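Local coordinates for fumarylacetoacetate hydrolase (Burkholderia xenovorans, PDB 5TI1), which probably hydrolyses fumarylacetoacetate to fumarate and acetoacetate, the last step of phenylalanine and tyrosine breakdown, with a bound magnesium ion, at residues F44-D49 with A53-G58; L68-S73 with G131-R136; A74-V79 with D120-D125; L293-P298 with Y428-G433; Q355-H360 with C365-G370. All blocks are in the same frame, centred on the assembly; numbering follows the deposited sequence.

Contact 1. Residues F44-D49 with A53-G58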
# COMPACT_ATOMS: atom_id res chain seq x y z
N PHE B 44 4.68 -16.06 -16.82
CA PHE B 44 3.63 -16.57 -15.95
C PHE B 44 2.47 -15.59 -15.84
O PHE B 44 2.67 -14.38 -15.77
CB PHE B 44 4.17 -16.87 -14.55
CG PHE B 44 5.11 -18.03 -14.50
CD1 PHE B 44 4.64 -19.31 -14.27
CD2 PHE B 44 6.46 -17.84 -14.67
CE1 PHE B 44 5.51 -20.39 -14.22
CE2 PHE B 44 7.35 -18.91 -14.62
CZ PHE B 44 6.87 -20.18 -14.40
N GLY B 45 1.25 -16.14 -15.80
CA GLY B 45 0.04 -15.36 -15.63
C GLY B 45 -1.04 -16.19 -14.96
O GLY B 45 -0.84 -17.35 -14.61
N ILE B 46 -2.20 -15.56 -14.80
CA ILE B 46 -3.38 -16.18 -14.21
C ILE B 46 -4.51 -16.07 -15.22
O ILE B 46 -4.86 -14.96 -15.64
CB ILE B 46 -3.77 -15.52 -12.87
CG1 ILE B 46 -2.67 -15.74 -11.82
CG2 ILE B 46 -5.10 -16.05 -12.36
CD1 ILE B 46 -2.49 -17.18 -11.39
N PHE B 47 -5.08 -17.21 -15.60
CA PHE B 47 -6.09 -17.20 -16.65
C PHE B 47 -7.25 -18.11 -16.28
O PHE B 47 -7.17 -18.96 -15.38
CB PHE B 47 -5.52 -17.63 -18.01
CG PHE B 47 -5.37 -19.11 -18.15
CD1 PHE B 47 -4.32 -19.77 -17.53
CD2 PHE B 47 -6.29 -19.85 -18.88
CE1 PHE B 47 -4.19 -21.14 -17.65
CE2 PHE B 47 -6.15 -21.22 -19.00
CZ PHE B 47 -5.10 -21.86 -18.38
N SER B 48 -8.33 -17.90 -17.01
CA SER B 48 -9.48 -18.78 -17.05
C SER B 48 -9.97 -18.76 -18.49
O SER B 48 -9.46 -18.00 -19.31
CB SER B 48 -10.56 -18.33 -16.07
OG SER B 48 -11.03 -17.04 -16.44
N ASP B 49 -10.93 -19.62 -18.81
CA ASP B 49 -11.37 -19.72 -20.20
C ASP B 49 -12.85 -20.06 -20.22
O ASP B 49 -13.51 -20.09 -19.18
CB ASP B 49 -10.51 -20.74 -20.96
CG ASP B 49 -10.86 -22.18 -20.61
OD1 ASP B 49 -11.26 -22.44 -19.46
OD2 ASP B 49 -10.75 -23.05 -21.50
N ALA B 53 -13.98 -21.60 -15.85
CA ALA B 53 -13.88 -20.25 -15.32
C ALA B 53 -13.03 -20.18 -14.06
O ALA B 53 -12.88 -19.10 -13.48
CB ALA B 53 -15.27 -19.67 -15.05
N THR B 54 -12.47 -21.30 -13.61
CA THR B 54 -11.58 -21.28 -12.46
C THR B 54 -10.24 -20.67 -12.86
O THR B 54 -9.65 -21.03 -13.88
CB THR B 54 -11.38 -22.70 -11.91
OG1 THR B 54 -12.66 -23.27 -11.58
CG2 THR B 54 -10.52 -22.66 -10.66
N ARG B 55 -9.77 -19.72 -12.06
CA ARG B 55 -8.50 -19.09 -12.37
C ARG B 55 -7.36 -20.03 -11.98
O ARG B 55 -7.43 -20.73 -10.98
CB ARG B 55 -8.38 -17.74 -11.66
CG ARG B 55 -9.37 -16.74 -12.18
CD ARG B 55 -9.26 -15.39 -11.49
NE ARG B 55 -10.39 -14.54 -11.83
CZ ARG B 55 -10.46 -13.24 -11.56
NH1 ARG B 55 -9.45 -12.63 -10.96
NH2 ARG B 55 -11.54 -12.55 -11.91
N ARG B 56 -6.34 -20.07 -12.83
CA ARG B 56 -5.25 -21.00 -12.65
C ARG B 56 -4.01 -20.43 -13.33
O ARG B 56 -4.09 -19.48 -14.11
CB ARG B 56 -5.62 -22.39 -13.19
CG ARG B 56 -6.03 -22.42 -14.64
CD ARG B 56 -7.00 -23.57 -14.86
NE ARG B 56 -7.34 -23.77 -16.27
CZ ARG B 56 -8.37 -23.18 -16.87
NH1 ARG B 56 -9.16 -22.35 -16.18
NH2 ARG B 56 -8.61 -23.42 -18.15
N VAL B 57 -2.86 -21.02 -13.02
CA VAL B 57 -1.60 -20.50 -13.51
C VAL B 57 -1.40 -20.93 -14.96
O VAL B 57 -1.58 -22.10 -15.30
CB VAL B 57 -0.43 -20.97 -12.63
CG1 VAL B 57 0.86 -20.48 -13.22
CG2 VAL B 57 -0.62 -20.45 -11.21
N GLY B 58 -1.01 -19.98 -15.80
CA GLY B 58 -0.73 -20.27 -17.19
C GLY B 58 0.62 -19.73 -17.60
O GLY B 58 1.17 -18.81 -16.99
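The Arg56 side chain crosses the Phe47 ring at a slant and reaches Asp49, three residues that meet in a two-stranded antiparallel hairpin. The register is set by two hydrogen-bonded pairs, Gly45 with Gly58 and Phe47 with Arg56, flanking the non-hydrogen-bonded pair Ile46 with Val57. Phe47 N to Arg56 O measures 2.9 Å, with 168° at the hydrogen.

The Arg56 side chain can be traced outward from CB. Its first torsion (chi1 56°) sets CG between the backbone N and the carbonyl carbon, and CG then makes an off-centre CH-pi contact, 4.2 Å from the centroid of the Phe47 ring. From CG to NE the chain is extended; NE passes 3.6 Å from Phe47 CZ and also forms a salt bridge with Asp67. Phe47 CE2 sits over one face of the guanidinium, the two planes inclined at 51°. NH1 donates to Thr54 O at 2.7 Å, within the guanidinium plane, and also to Asn52 O. At the tip, NH2 forms a salt bridge with Asp49 OD1 at 3.1 Å, approaching from above the carboxylate plane.

On the face opposite Phe47 and Arg56, Ile46 CD1 packs on Val57 CG2 at 3.8 Å. Two carboxylates and two loop carbonyls thus share the guanidinium of a buried arginine, which would favour its charged form and hold its rotation while tying the hairpin turn to the paired strands.

Contact 2. Residues L68-S73 with G131-R136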
# COMPACT_ATOMS: atom_id res chain seq x y z
N LEU B 68 -0.82 -24.98 -16.53
CA LEU B 68 0.17 -25.69 -15.71
C LEU B 68 -0.50 -26.71 -14.80
O LEU B 68 0.03 -27.80 -14.58
CB LEU B 68 1.00 -24.71 -14.90
CG LEU B 68 1.78 -23.64 -15.67
CD1 LEU B 68 2.90 -23.10 -14.77
CD2 LEU B 68 2.32 -24.20 -16.99
N ALA B 69 -1.68 -26.37 -14.26
CA ALA B 69 -2.40 -27.31 -13.41
C ALA B 69 -2.74 -28.59 -14.16
O ALA B 69 -2.64 -29.69 -13.61
CB ALA B 69 -3.66 -26.66 -12.84
N ALA B 70 -3.12 -28.47 -15.44
CA ALA B 70 -3.40 -29.66 -16.24
C ALA B 70 -2.14 -30.50 -16.45
O ALA B 70 -2.20 -31.74 -16.38
CB ALA B 70 -4.02 -29.25 -17.57
N LEU B 71 -1.00 -29.87 -16.73
CA LEU B 71 0.24 -30.63 -16.89
C LEU B 71 0.66 -31.31 -15.59
O LEU B 71 1.21 -32.42 -15.62
CB LEU B 71 1.36 -29.72 -17.39
CG LEU B 71 1.26 -29.17 -18.81
CD1 LEU B 71 2.61 -28.61 -19.21
CD2 LEU B 71 0.81 -30.24 -19.79
N GLU B 72 0.43 -30.65 -14.45
CA GLU B 72 0.73 -31.27 -13.16
C GLU B 72 -0.18 -32.47 -12.90
O GLU B 72 0.29 -33.52 -12.44
CB GLU B 72 0.60 -30.24 -12.04
CG GLU B 72 1.10 -30.74 -10.71
CD GLU B 72 0.55 -29.92 -9.57
OE1 GLU B 72 -0.49 -29.26 -9.79
OE2 GLU B 72 1.15 -29.94 -8.47
N SER B 73 -1.48 -32.32 -13.17
CA SER B 73 -2.42 -33.42 -12.95
C SER B 73 -2.05 -34.63 -13.79
O SER B 73 -2.20 -35.78 -13.34
CB SER B 73 -3.84 -32.97 -13.27
OG SER B 73 -4.28 -32.03 -12.31
N GLY B 131 -4.83 -31.17 -26.39
CA GLY B 131 -6.11 -30.52 -26.62
C GLY B 131 -6.72 -29.92 -25.37
O GLY B 131 -7.56 -29.01 -25.48
N ARG B 132 -6.34 -30.40 -24.19
CA ARG B 132 -6.81 -29.85 -22.93
C ARG B 132 -5.84 -28.83 -22.35
O ARG B 132 -6.27 -27.77 -21.88
CB ARG B 132 -7.04 -30.96 -21.90
CG ARG B 132 -8.38 -31.65 -22.02
CD ARG B 132 -8.68 -32.50 -20.81
NE ARG B 132 -7.83 -33.69 -20.74
CZ ARG B 132 -6.87 -33.88 -19.84
NH1 ARG B 132 -6.63 -32.95 -18.92
NH2 ARG B 132 -6.15 -34.99 -19.85
N ALA B 133 -4.54 -29.13 -22.37
CA ALA B 133 -3.57 -28.34 -21.63
C ALA B 133 -3.11 -27.10 -22.37
O ALA B 133 -2.47 -26.24 -21.75
CB ALA B 133 -2.35 -29.20 -21.26
N LEU B 134 -3.40 -26.98 -23.66
CA LEU B 134 -3.04 -25.80 -24.44
C LEU B 134 -4.31 -25.10 -24.91
O LEU B 134 -5.14 -25.70 -25.59
CB LEU B 134 -2.16 -26.18 -25.64
CG LEU B 134 -0.68 -25.94 -25.34
CD1 LEU B 134 -0.16 -27.03 -24.43
CD2 LEU B 134 0.12 -25.87 -26.62
N ILE B 135 -4.44 -23.83 -24.54
CA ILE B 135 -5.63 -23.03 -24.80
C ILE B 135 -5.22 -21.81 -25.60
O ILE B 135 -4.16 -21.22 -25.36
CB ILE B 135 -6.31 -22.63 -23.47
CG1 ILE B 135 -7.05 -23.83 -22.87
CG2 ILE B 135 -7.24 -21.45 -23.64
CD1 ILE B 135 -6.31 -24.47 -21.71
N ARG B 136 -6.04 -21.44 -26.58
CA ARG B 136 -5.79 -20.23 -27.36
C ARG B 136 -5.98 -19.00 -26.48
O ARG B 136 -6.91 -18.93 -25.69
CB ARG B 136 -6.73 -20.17 -28.57
CG ARG B 136 -6.54 -21.28 -29.60
CD ARG B 136 -5.31 -21.06 -30.47
NE ARG B 136 -5.29 -19.73 -31.09
CZ ARG B 136 -5.55 -19.47 -32.37
NH1 ARG B 136 -5.86 -20.45 -33.22
NH2 ARG B 136 -5.50 -18.22 -32.81
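Ala133 meets Ala70 and Leu71 where two helices of the N-terminal region approach each other: helix 68-73, which follows strand 64-67 directly, and helix 127-133, which runs straight into strand 134-136. These two strands are antiparallel neighbours in a five-stranded sheet, so the helical contact sits beside a strand pairing.

Across the segments the interaction is purely apolar. The nearest backbone approach is Ala70 CA to Ala133 CA at 5.6 Å, a spacing made possible by small residues on both sides. The Ala70 and Ala133 methyls point at each other, CB to CB 4.1 Å. Leu71 contributes one branch: chi1 -68° and chi2 -165° together bring CD2 to the Ala133 methyl. The same leucine also packs on Val66 and Leu112, linking the pair to the sheet and to helix 102-116.

Polar bonds lie within the elements or lead outside the contact. Helix 68-73 is bonded internally from Glu72 N to Leu68 O at 2.9 Å, Asp67 OD1 accepts from Ala70 N, and Arg132 forms a salt bridge with Glu128. Leu134 is the first residue to leave helical geometry. The shortest approach between the segments is Leu71 CD2 to Ala133 CB, at 3.6 Å.

Contact 3. Residues A74-V79 with D120-D125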
# COMPACT_ATOMS: atom_id res chain seq x y z
N ALA B 74 -1.57 -34.41 -15.01
CA ALA B 74 -1.17 -35.51 -15.88
C ALA B 74 0.19 -36.09 -15.51
O ALA B 74 0.60 -37.09 -16.11
CB ALA B 74 -1.15 -35.03 -17.34
N GLY B 75 0.90 -35.49 -14.55
CA GLY B 75 2.19 -35.99 -14.13
C GLY B 75 3.37 -35.52 -14.94
O GLY B 75 4.46 -36.09 -14.79
N LEU B 76 3.21 -34.51 -15.79
CA LEU B 76 4.31 -34.00 -16.59
C LEU B 76 5.01 -32.81 -15.96
O LEU B 76 6.01 -32.32 -16.50
CB LEU B 76 3.81 -33.60 -17.99
CG LEU B 76 3.19 -34.67 -18.89
CD1 LEU B 76 3.35 -34.24 -20.33
CD2 LEU B 76 3.80 -36.03 -18.67
N LEU B 77 4.52 -32.32 -14.82
CA LEU B 77 5.05 -31.13 -14.19
C LEU B 77 4.92 -31.31 -12.69
O LEU B 77 3.84 -31.64 -12.20
CB LEU B 77 4.29 -29.89 -14.67
CG LEU B 77 4.80 -28.49 -14.31
CD1 LEU B 77 6.19 -28.26 -14.90
CD2 LEU B 77 3.81 -27.44 -14.82
N SER B 78 6.01 -31.12 -11.96
CA SER B 78 5.99 -31.31 -10.52
C SER B 78 6.65 -30.13 -9.81
O SER B 78 7.70 -29.64 -10.25
CB SER B 78 6.71 -32.58 -10.13
OG SER B 78 8.09 -32.41 -10.36
N VAL B 79 6.02 -29.69 -8.73
CA VAL B 79 6.58 -28.70 -7.81
C VAL B 79 6.57 -29.32 -6.41
O VAL B 79 5.86 -30.31 -6.17
CB VAL B 79 5.79 -27.37 -7.84
CG1 VAL B 79 6.13 -26.58 -9.07
CG2 VAL B 79 4.30 -27.64 -7.77
N ASP B 120 10.89 -32.72 -28.60
CA ASP B 120 10.30 -33.49 -27.52
C ASP B 120 8.92 -34.01 -27.93
O ASP B 120 8.13 -33.27 -28.53
CB ASP B 120 10.19 -32.64 -26.25
CG ASP B 120 9.97 -33.47 -25.01
OD1 ASP B 120 8.86 -34.03 -24.84
OD2 ASP B 120 10.91 -33.58 -24.19
N ALA B 121 8.64 -35.27 -27.60
CA ALA B 121 7.39 -35.91 -28.00
C ALA B 121 6.41 -36.12 -26.85
O ALA B 121 5.26 -36.49 -27.11
CB ALA B 121 7.68 -37.26 -28.67
N THR B 122 6.83 -35.88 -25.60
CA THR B 122 6.02 -36.28 -24.46
C THR B 122 4.66 -35.60 -24.47
O THR B 122 3.63 -36.26 -24.30
CB THR B 122 6.77 -35.97 -23.16
OG1 THR B 122 8.09 -36.51 -23.21
CG2 THR B 122 6.03 -36.57 -21.97
N LEU B 123 4.64 -34.28 -24.67
CA LEU B 123 3.39 -33.55 -24.78
C LEU B 123 2.97 -33.34 -26.23
O LEU B 123 1.79 -33.52 -26.56
CB LEU B 123 3.49 -32.19 -24.08
CG LEU B 123 2.23 -31.33 -24.18
CD1 LEU B 123 1.08 -32.02 -23.47
CD2 LEU B 123 2.47 -29.93 -23.61
N ARG B 124 3.92 -32.97 -27.09
CA ARG B 124 3.70 -32.79 -28.52
C ARG B 124 2.82 -33.88 -29.13
O ARG B 124 1.88 -33.59 -29.87
CB ARG B 124 5.06 -32.75 -29.23
CG ARG B 124 4.99 -32.59 -30.75
CD ARG B 124 6.36 -32.85 -31.37
NE ARG B 124 6.62 -34.28 -31.51
CZ ARG B 124 7.80 -34.79 -31.86
NH1 ARG B 124 8.83 -34.00 -32.09
NH2 ARG B 124 7.94 -36.10 -31.96
N ASP B 125 3.11 -35.14 -28.80
CA ASP B 125 2.45 -36.27 -29.44
C ASP B 125 1.28 -36.84 -28.65
O ASP B 125 0.71 -37.85 -29.05
CB ASP B 125 3.48 -37.38 -29.71
CG ASP B 125 4.48 -36.99 -30.78
OD1 ASP B 125 4.34 -35.90 -31.37
OD2 ASP B 125 5.41 -37.78 -31.04
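Leu76 presses its forked end against Thr122, and this is the close part of the contact. Both leucine methyls take part: Leu76 CD1 is 3.9 Å from Thr122 CG2, and Leu76 CD2 is 4.0 Å from the same methyl, so CG2 is met by both branches of the fork. The two side chains run antiparallel past one another. Thr122 CG2 stands anti to its backbone N, while OG1 (chi1 -51°) lies beside that nitrogen and turns to Asp120. Leu115 of helix 102-116 packs on both Leu76 and Thr122.

The closest pair of CA atoms, Leu76 and Leu123, is 8.3 Å apart. Each backbone is shaped by a local motif. Gly75, with phi 86°, ends helix 68-73 in a Schellman motif, and Asp120 forms an Asx turn: its OD1 accepts from Thr122 N at 2.8 Å and also from Thr122 OG1.

The contact is looser at its margin, where Leu76 CD1 lies 4.3 Å from CB of the buried Leu123; Leu129 packs on both leucines. Solvent comes in at Thr122, an exposed residue despite its close methyl contact. Inside 120-125, and away from Leu76, Arg124 grips the exposed Asp125 side-on with two nitrogens, Arg124 NE to Asp125 OD1 at 2.8 Å and Arg124 NH2 to Asp125 OD2 at 3.2 Å. Asp120 O lies over one face of the Arg124 guanidinium, near the edge of the group, while NH1 donates to Arg118 O.

Contact 4. Residues L293-P298 with Y428-G433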
# COMPACT_ATOMS: atom_id res chain seq x y z
N LEU B 293 12.70 -12.92 -14.45
CA LEU B 293 14.02 -12.31 -14.49
C LEU B 293 15.03 -13.24 -15.17
O LEU B 293 15.91 -12.77 -15.90
CB LEU B 293 14.46 -11.95 -13.08
CG LEU B 293 15.73 -11.09 -13.08
CD1 LEU B 293 15.44 -9.70 -13.64
CD2 LEU B 293 16.33 -11.01 -11.69
N ASP B 294 14.88 -14.55 -14.97
CA ASP B 294 15.74 -15.51 -15.67
C ASP B 294 15.58 -15.41 -17.19
O ASP B 294 16.57 -15.44 -17.92
CB ASP B 294 15.44 -16.93 -15.18
CG ASP B 294 16.16 -17.25 -13.88
OD1 ASP B 294 17.27 -16.71 -13.69
OD2 ASP B 294 15.63 -18.03 -13.06
N ALA B 295 14.34 -15.28 -17.67
CA ALA B 295 14.14 -15.16 -19.12
C ALA B 295 14.80 -13.90 -19.66
O ALA B 295 15.19 -13.86 -20.84
CB ALA B 295 12.65 -15.17 -19.46
N LEU B 296 14.95 -12.86 -18.84
CA LEU B 296 15.56 -11.61 -19.27
C LEU B 296 17.08 -11.62 -19.19
O LEU B 296 17.71 -10.67 -19.69
CB LEU B 296 15.03 -10.46 -18.43
CG LEU B 296 13.54 -10.20 -18.62
CD1 LEU B 296 13.02 -9.43 -17.44
CD2 LEU B 296 13.31 -9.43 -19.90
N GLU B 297 17.67 -12.63 -18.57
CA GLU B 297 19.13 -12.67 -18.42
C GLU B 297 19.88 -12.46 -19.73
O GLU B 297 20.83 -11.66 -19.73
CB GLU B 297 19.55 -13.99 -17.76
CG GLU B 297 21.04 -14.09 -17.48
CD GLU B 297 21.54 -12.97 -16.58
OE1 GLU B 297 20.79 -12.53 -15.69
OE2 GLU B 297 22.69 -12.53 -16.77
N PRO B 298 19.49 -13.06 -20.87
CA PRO B 298 20.23 -12.80 -22.12
C PRO B 298 20.20 -11.35 -22.57
O PRO B 298 20.91 -11.01 -23.53
CB PRO B 298 19.52 -13.70 -23.15
CG PRO B 298 18.86 -14.76 -22.34
CD PRO B 298 18.45 -14.09 -21.07
N TYR B 428 14.57 -13.73 -32.75
CA TYR B 428 13.47 -13.99 -31.85
C TYR B 428 13.33 -12.83 -30.89
O TYR B 428 14.16 -11.92 -30.84
CB TYR B 428 13.66 -15.30 -31.07
CG TYR B 428 14.69 -15.20 -29.96
CD1 TYR B 428 16.04 -15.04 -30.26
CD2 TYR B 428 14.32 -15.28 -28.63
CE1 TYR B 428 16.98 -14.95 -29.27
CE2 TYR B 428 15.27 -15.19 -27.61
CZ TYR B 428 16.61 -15.03 -27.94
OH TYR B 428 17.58 -14.94 -26.96
N ARG B 429 12.24 -12.86 -30.11
CA ARG B 429 11.96 -11.85 -29.11
C ARG B 429 11.56 -12.52 -27.80
O ARG B 429 11.09 -13.66 -27.76
CB ARG B 429 10.83 -10.90 -29.56
CG ARG B 429 11.17 -10.06 -30.77
CD ARG B 429 10.06 -9.07 -31.08
NE ARG B 429 10.43 -8.17 -32.16
CZ ARG B 429 9.64 -7.23 -32.65
NH1 ARG B 429 8.43 -7.06 -32.14
NH2 ARG B 429 10.05 -6.44 -33.63
N VAL B 430 11.76 -11.78 -26.72
CA VAL B 430 11.26 -12.11 -25.40
C VAL B 430 10.44 -10.89 -25.00
O VAL B 430 10.99 -9.85 -24.64
CB VAL B 430 12.39 -12.39 -24.40
CG1 VAL B 430 11.87 -12.51 -22.97
CG2 VAL B 430 13.12 -13.65 -24.81
N GLY B 431 9.11 -11.00 -25.13
CA GLY B 431 8.23 -9.85 -25.08
C GLY B 431 7.24 -9.88 -23.92
O GLY B 431 7.10 -10.88 -23.21
N PHE B 432 6.52 -8.77 -23.77
CA PHE B 432 5.71 -8.52 -22.59
C PHE B 432 4.21 -8.48 -22.87
O PHE B 432 3.42 -8.28 -21.93
CB PHE B 432 6.15 -7.21 -21.92
CG PHE B 432 7.42 -7.33 -21.14
CD1 PHE B 432 8.64 -7.34 -21.78
CD2 PHE B 432 7.39 -7.41 -19.75
CE1 PHE B 432 9.81 -7.44 -21.06
CE2 PHE B 432 8.56 -7.51 -19.02
CZ PHE B 432 9.77 -7.52 -19.68
N GLY B 433 3.79 -8.66 -24.12
CA GLY B 433 2.37 -8.46 -24.37
C GLY B 433 2.02 -6.98 -24.32
O GLY B 433 2.84 -6.11 -24.64
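Ala295, Leu296 and Pro298 meet Val430, Phe432 and Tyr428 in turn, as a short, weakly bonded helix at the end of strand 284-292 packs against the start of strand 429-440. The helix is marked by a weak bond from Leu296 N to Leu293 O at 3.1 Å.

Ala295 comes first. Its methyl is directed at the strand, and Ala295 CB lies 4.5 Å from Val430 CG1; the same valine methyl is 4.2 Å from Ala295 O. Val430 CG1 stands anti to the backbone N (chi1 171°), the branch that faces the helix.

Leu296 follows, its CA closest to that of Val430 at 7.5 Å. The leucine and Phe432 approach from opposite directions, and one branch does the touching: Leu296 CD2 is 4.0 Å from Phe432 CZ and 4.2 Å from Phe432 CE1. The methyl meets the far end of the ring obliquely. Val291 packs on Leu296, Val430 and Phe432 alike, joining the contact to strand 284-292, while Phe322 also lies against Leu296.

Pro298 closes the segment with a marginal touch, Pro298 CB to Tyr428 OH at 4.5 Å.

No hydrogen bond crosses between the segments. Mostly buried hydrocarbon at van der Waals distance or slightly beyond implies that burial of apolar surface, without directional bonding, joins this helix to the C-terminal strand, with Phe432 about 11 Å from the metal ligand Glu228, side chain to side chain.

Contact 5. Residues Q355-H360 with C365-G370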
# COMPACT_ATOMS: atom_id res chain seq x y z
N GLN B 355 19.31 -1.28 -7.16
CA GLN B 355 19.51 -0.10 -6.34
C GLN B 355 18.19 0.37 -5.72
O GLN B 355 18.16 0.78 -4.56
CB GLN B 355 20.15 1.00 -7.18
CG GLN B 355 21.58 0.66 -7.58
CD GLN B 355 22.18 1.69 -8.51
OE1 GLN B 355 21.52 2.16 -9.45
NE2 GLN B 355 23.43 2.05 -8.26
N GLN B 356 17.10 0.28 -6.49
CA GLN B 356 15.81 0.70 -5.98
C GLN B 356 15.39 -0.14 -4.79
O GLN B 356 14.94 0.39 -3.77
CB GLN B 356 14.76 0.62 -7.10
CG GLN B 356 14.95 1.67 -8.19
CD GLN B 356 14.10 1.40 -9.42
OE1 GLN B 356 13.77 0.25 -9.71
NE2 GLN B 356 13.75 2.45 -10.15
N LEU B 357 15.53 -1.46 -4.89
CA LEU B 357 15.17 -2.34 -3.78
C LEU B 357 16.09 -2.12 -2.59
O LEU B 357 15.64 -2.09 -1.43
CB LEU B 357 15.21 -3.79 -4.23
CG LEU B 357 14.71 -4.82 -3.23
CD1 LEU B 357 13.24 -4.54 -2.87
CD2 LEU B 357 14.91 -6.23 -3.80
N ALA B 358 17.39 -1.94 -2.85
CA ALA B 358 18.34 -1.67 -1.78
C ALA B 358 17.95 -0.41 -1.02
O ALA B 358 17.89 -0.41 0.22
CB ALA B 358 19.75 -1.54 -2.37
N HIS B 359 17.63 0.66 -1.75
CA HIS B 359 17.18 1.87 -1.09
C HIS B 359 15.84 1.67 -0.40
O HIS B 359 15.64 2.14 0.73
CB HIS B 359 17.11 3.02 -2.08
CG HIS B 359 16.71 4.32 -1.46
ND1 HIS B 359 17.55 5.05 -0.66
CD2 HIS B 359 15.53 4.99 -1.48
CE1 HIS B 359 16.92 6.14 -0.24
NE2 HIS B 359 15.69 6.12 -0.72
N HIS B 360 14.90 0.96 -1.05
CA HIS B 360 13.59 0.71 -0.45
C HIS B 360 13.71 0.12 0.95
O HIS B 360 12.93 0.46 1.85
CB HIS B 360 12.78 -0.24 -1.34
CG HIS B 360 11.29 -0.15 -1.13
ND1 HIS B 360 10.73 0.16 0.09
CD2 HIS B 360 10.26 -0.31 -2.00
CE1 HIS B 360 9.41 0.17 -0.03
NE2 HIS B 360 9.10 -0.11 -1.29
N CYS B 365 12.44 -1.13 5.96
CA CYS B 365 11.14 -1.51 5.43
C CYS B 365 11.19 -2.94 4.91
O CYS B 365 12.19 -3.37 4.33
CB CYS B 365 10.71 -0.55 4.31
SG CYS B 365 9.04 -0.84 3.67
N ASN B 366 10.12 -3.69 5.17
CA ASN B 366 10.03 -5.07 4.72
C ASN B 366 9.33 -5.13 3.37
O ASN B 366 8.62 -4.21 2.97
CB ASN B 366 9.30 -5.93 5.75
CG ASN B 366 7.90 -5.43 6.06
OD1 ASN B 366 7.61 -4.23 5.95
ND2 ASN B 366 7.04 -6.34 6.48
N THR B 367 9.59 -6.21 2.64
CA THR B 367 8.88 -6.47 1.39
C THR B 367 8.31 -7.88 1.44
O THR B 367 8.72 -8.71 2.25
CB THR B 367 9.77 -6.32 0.15
OG1 THR B 367 10.75 -7.36 0.15
CG2 THR B 367 10.48 -4.96 0.13
N ARG B 368 7.35 -8.12 0.55
CA ARG B 368 6.57 -9.34 0.53
C ARG B 368 6.43 -9.83 -0.91
O ARG B 368 6.41 -9.04 -1.85
CB ARG B 368 5.18 -9.12 1.14
CG ARG B 368 5.22 -8.79 2.63
CD ARG B 368 3.84 -8.60 3.23
NE ARG B 368 3.28 -7.31 2.83
CZ ARG B 368 2.11 -6.83 3.24
NH1 ARG B 368 1.34 -7.54 4.06
NH2 ARG B 368 1.69 -5.64 2.81
N VAL B 369 6.30 -11.15 -1.05
CA VAL B 369 6.05 -11.78 -2.34
C VAL B 369 4.84 -11.13 -2.99
O VAL B 369 3.80 -10.95 -2.35
CB VAL B 369 5.84 -13.29 -2.15
CG1 VAL B 369 5.29 -13.93 -3.41
CG2 VAL B 369 7.16 -13.97 -1.72
N GLY B 370 4.97 -10.76 -4.27
CA GLY B 370 3.90 -10.11 -5.00
C GLY B 370 3.92 -8.60 -4.98
O GLY B 370 3.14 -7.97 -5.71
O HOH W 1 13.65 1.03 4.27
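His360 and Cys365, the residues with the most surface buried here, meet across the turn that ends helix 353-362. Cys365 SG lies 3.9 Å from His360 CE1 and 4.1 Å from His360 ND1. Measured to the ring centroid, the sulfur is 4.8 Å away and 67° off the normal, an oblique sulfur-aromatic contact. With both first torsions anti to the backbone N, chi1 -158° in His360 and -175° in Cys365, ring and sulfur come within contact distance. The far ring nitrogen, NE2, is hydrogen-bonded to Thr152 OG1, an anchor that would restrain rotation of the imidazole.

Cys365 CB packs 3.5 Å from His360 O, and a water links the two backbones, donating to His360 O at 2.6 Å and accepting from Cys365 N at 3.0 Å.

Thr367 is the third contributor. Its methyl CG2 meets Leu357 CD1 at 4.1 Å, the two side chains crossing at a slant, while Thr367 OG1 is hydrogen-bonded to Asn237 OD1. Met373 and Ile233 pack on both Leu357 and Thr367, so strands 372-374 and 223-233 back this pair.

Phe277 of the second subunit brings its ring to that of His360, and Asn366 bonds to Ser191 of that subunit. The contact is thus a helix-to-strand connection in the FAH-family C-terminal region, at the subunit interface, with His360 about 9 Å from the magnesium ligand Asp153, side chain to side chain.

How the contacts relate
From the N terminus, contact 1 closes a hairpin loop of three residues. Contact 2 then opens on the helix after strand 64-67 and closes a much longer loop, within which contact 3 is nested. Contacts 1 and 2 touch through Phe44 and Leu68, with Val57 O and Leu68 N probably hydrogen-bonded; contacts 2 and 3 touch through Glu72 and Leu77, with a probable bond between Leu71 O and Leu76 N. The three thus lead from the sheet through helices 68-73 and 127-133 to the loops after helices 68-73 and 102-116. Contact 4 spans 129 residues of the C-terminal region and encloses contact 5, about 23 Å away between centres. Contacts 4 and 5 touch neither each other nor the first three.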